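N-alpha-acetyltransferase 35, NatC auxiliary subunit (Saccharomyces cerevisiae, PDB 6YGA) serves as the auxiliary subunit of the NatC N-terminal acetyltransferase, which acetylates the N-terminal methionine of the L-A virus Gag protein. Local coordinates at residues K625-R628 with A629-I633. Numbering follows the deposited sequence.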
ATOM      1  N   LYS B 625     -36.188 -27.913  -7.650  1.00 63.65           N
ATOM      2  CA  LYS B 625     -35.778 -26.618  -7.117  1.00 62.28           C
ATOM      3  C   LYS B 625     -34.383 -26.242  -7.598  1.00 58.66           C
ATOM      4  O   LYS B 625     -34.101 -25.062  -7.835  1.00 57.36           O
ATOM      5  CB  LYS B 625     -35.842 -26.627  -5.591  1.00 64.95           C
ATOM      6  CG  LYS B 625     -37.255 -26.567  -5.033  1.00 70.10           C
ATOM      7  CD  LYS B 625     -37.247 -26.169  -3.567  1.00 74.79           C
ATOM      8  CE  LYS B 625     -38.652 -25.891  -3.061  1.00 80.43           C
ATOM      9  NZ  LYS B 625     -38.649 -25.398  -1.655  1.00 83.26           N
ATOM     10  N   LEU B 626     -33.499 -27.230  -7.756  1.00 58.00           N
ATOM     11  CA  LEU B 626     -32.165 -26.944  -8.278  1.00 54.54           C
ATOM     12  C   LEU B 626     -32.235 -26.448  -9.717  1.00 52.17           C
ATOM     13  O   LEU B 626     -31.483 -25.548 -10.108  1.00 46.37           O
ATOM     14  CB  LEU B 626     -31.283 -28.189  -8.179  1.00 53.35           C
ATOM     15  CG  LEU B 626     -29.898 -28.083  -8.823  1.00 51.54           C
ATOM     16  CD1 LEU B 626     -29.081 -26.974  -8.178  1.00 48.33           C
ATOM     17  CD2 LEU B 626     -29.158 -29.411  -8.746  1.00 53.29           C
ATOM     18  N   GLU B 627     -33.144 -27.016 -10.514  1.00 55.11           N
ATOM     19  CA  GLU B 627     -33.276 -26.593 -11.905  1.00 57.91           C
ATOM     20  C   GLU B 627     -33.726 -25.139 -11.996  1.00 54.57           C
ATOM     21  O   GLU B 627     -33.279 -24.400 -12.880  1.00 53.74           O
ATOM     22  CB  GLU B 627     -34.246 -27.518 -12.643  1.00 64.80           C
ATOM     23  CG  GLU B 627     -34.237 -27.367 -14.160  1.00 72.39           C
ATOM     24  CD  GLU B 627     -35.061 -26.189 -14.638  1.00 78.30           C
ATOM     25  OE1 GLU B 627     -36.066 -25.858 -13.972  1.00 80.28           O
ATOM     26  OE2 GLU B 627     -34.701 -25.587 -15.671  1.00 80.19           O
ATOM     27  N   ARG B 628     -34.602 -24.706 -11.088  1.00 53.50           N
ATOM     28  CA  ARG B 628     -35.011 -23.305 -11.080  1.00 54.77           C
ATOM     29  C   ARG B 628     -33.834 -22.392 -10.752  1.00 50.38           C
ATOM     30  O   ARG B 628     -33.711 -21.296 -11.314  1.00 50.06           O
ATOM     31  CB  ARG B 628     -36.158 -23.096 -10.090  1.00 58.64           C
ATOM     32  CG  ARG B 628     -37.505 -23.565 -10.618  1.00 67.20           C
ATOM     33  CD  ARG B 628     -38.527 -23.789  -9.509  1.00 73.61           C
ATOM     34  NE  ARG B 628     -38.903 -22.559  -8.816  1.00 77.45           N
ATOM     35  CZ  ARG B 628     -39.882 -21.747  -9.206  1.00 79.16           C
ATOM     36  NH1 ARG B 628     -40.586 -22.024 -10.296  1.00 80.72           N
ATOM     37  NH2 ARG B 628     -40.155 -20.653  -8.508  1.00 77.42           N
ATOM     38  N   ALA B 629     -32.949 -22.832  -9.855  1.00 47.16           N
ATOM     39  CA  ALA B 629     -31.810 -22.003  -9.470  1.00 45.39           C
ATOM     40  C   ALA B 629     -30.772 -21.929 -10.583  1.00 46.89           C
ATOM     41  O   ALA B 629     -30.229 -20.854 -10.862  1.00 46.45           O
ATOM     42  CB  ALA B 629     -31.181 -22.538  -8.185  1.00 41.91           C
ATOM     43  N   THR B 630     -30.477 -23.060 -11.228  1.00 45.90           N
ATOM     44  CA  THR B 630     -29.496 -23.043 -12.308  1.00 44.55           C
ATOM     45  C   THR B 630     -30.034 -22.312 -13.529  1.00 45.06           C
ATOM     46  O   THR B 630     -29.288 -21.599 -14.210  1.00 45.96           O
ATOM     47  CB  THR B 630     -29.081 -24.467 -12.668  1.00 43.78           C
ATOM     48  OG1 THR B 630     -30.204 -25.180 -13.203  1.00 45.22           O
ATOM     49  CG2 THR B 630     -28.576 -25.182 -11.434  1.00 41.46           C
ATOM     50  N   ASN B 631     -31.328 -22.471 -13.824  1.00 44.96           N
ATOM     51  CA  ASN B 631     -31.910 -21.755 -14.952  1.00 46.30           C
ATOM     52  C   ASN B 631     -31.886 -20.250 -14.726  1.00 44.11           C
ATOM     53  O   ASN B 631     -31.711 -19.484 -15.680  1.00 46.56           O
ATOM     54  CB  ASN B 631     -33.337 -22.242 -15.210  1.00 53.38           C
ATOM     55  CG  ASN B 631     -34.007 -21.509 -16.354  1.00 56.93           C
ATOM     56  OD1 ASN B 631     -33.627 -21.661 -17.515  1.00 59.44           O
ATOM     57  ND2 ASN B 631     -35.020 -20.715 -16.031  1.00 57.29           N
ATOM     58  N   PHE B 632     -32.032 -19.803 -13.476  1.00 40.34           N
ATOM     59  CA  PHE B 632     -31.928 -18.374 -13.202  1.00 41.09           C
ATOM     60  C   PHE B 632     -30.518 -17.862 -13.468  1.00 41.74           C
ATOM     61  O   PHE B 632     -30.346 -16.783 -14.049  1.00 40.13           O
ATOM     62  CB  PHE B 632     -32.340 -18.071 -11.761  1.00 42.14           C
ATOM     63  CG  PHE B 632     -32.066 -16.654 -11.347  1.00 43.09           C
ATOM     64  CD1 PHE B 632     -32.991 -15.656 -11.594  1.00 44.02           C
ATOM     65  CD2 PHE B 632     -30.875 -16.318 -10.724  1.00 46.29           C
ATOM     66  CE1 PHE B 632     -32.738 -14.352 -11.225  1.00 43.55           C
ATOM     67  CE2 PHE B 632     -30.616 -15.014 -10.355  1.00 46.36           C
ATOM     68  CZ  PHE B 632     -31.552 -14.031 -10.604  1.00 45.18           C
ATOM     69  N   ILE B 633     -29.500 -18.616 -13.042  1.00 40.81           N
ATOM     70  CA  ILE B 633     -28.115 -18.192 -13.240  1.00 39.42           C
ATOM     71  C   ILE B 633     -27.810 -18.037 -14.726  1.00 41.70           C
ATOM     72  O   ILE B 633     -27.261 -17.019 -15.162  1.00 40.13           O
ATOM     73  CB  ILE B 633     -27.152 -19.184 -12.563  1.00 38.62           C
ATOM     74  CG1 ILE B 633     -27.201 -19.018 -11.043  1.00 37.54           C
ATOM     75  CG2 ILE B 633     -25.729 -19.008 -13.085  1.00 36.61           C
ATOM     76  CD1 ILE B 633     -26.229 -19.907 -10.298  1.00 39.44           C
TER
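In the alpha helix 619-653, E627 O is gripped twice, by N631 N at 2.9 Å and by the hydroxyl of T630, whose OG1 lies 3.2 Å from that same E627 O. The threonine hydroxyl thus bonds the carbonyl three residues back. Both donors come from the same face of the carbonyl plane. The hydroxyl sits well above that plane, with a C=O...OG1 angle of only 106°. The bond forms because chi1 of T630 is 65°, which sets OG1 between backbone N and carbonyl carbon and turns it back to the previous turn. T630 N bonds to L626 O at 2.9 Å. A629 N to K625 O and F632 N to R628 O are further i to i+4 bonds of the helix.

E627 and N631 run side by side along the outer face, their carboxylate and amide planes 27° apart. The contact is with N631 CB, which lies 3.6 Å from E627 OE2. K625 NZ forms a salt bridge with E617 OE2. The buried side packs on two helices: L626, A629 and T630 touch I561 of helix 511-564, while L626 also touches K697 and T630 touches V693 of helix 668-701. F632 meets the ring of F557. Within the turn, the T630 methyl CG2 packs against L626 CD1 at 3.8 Å.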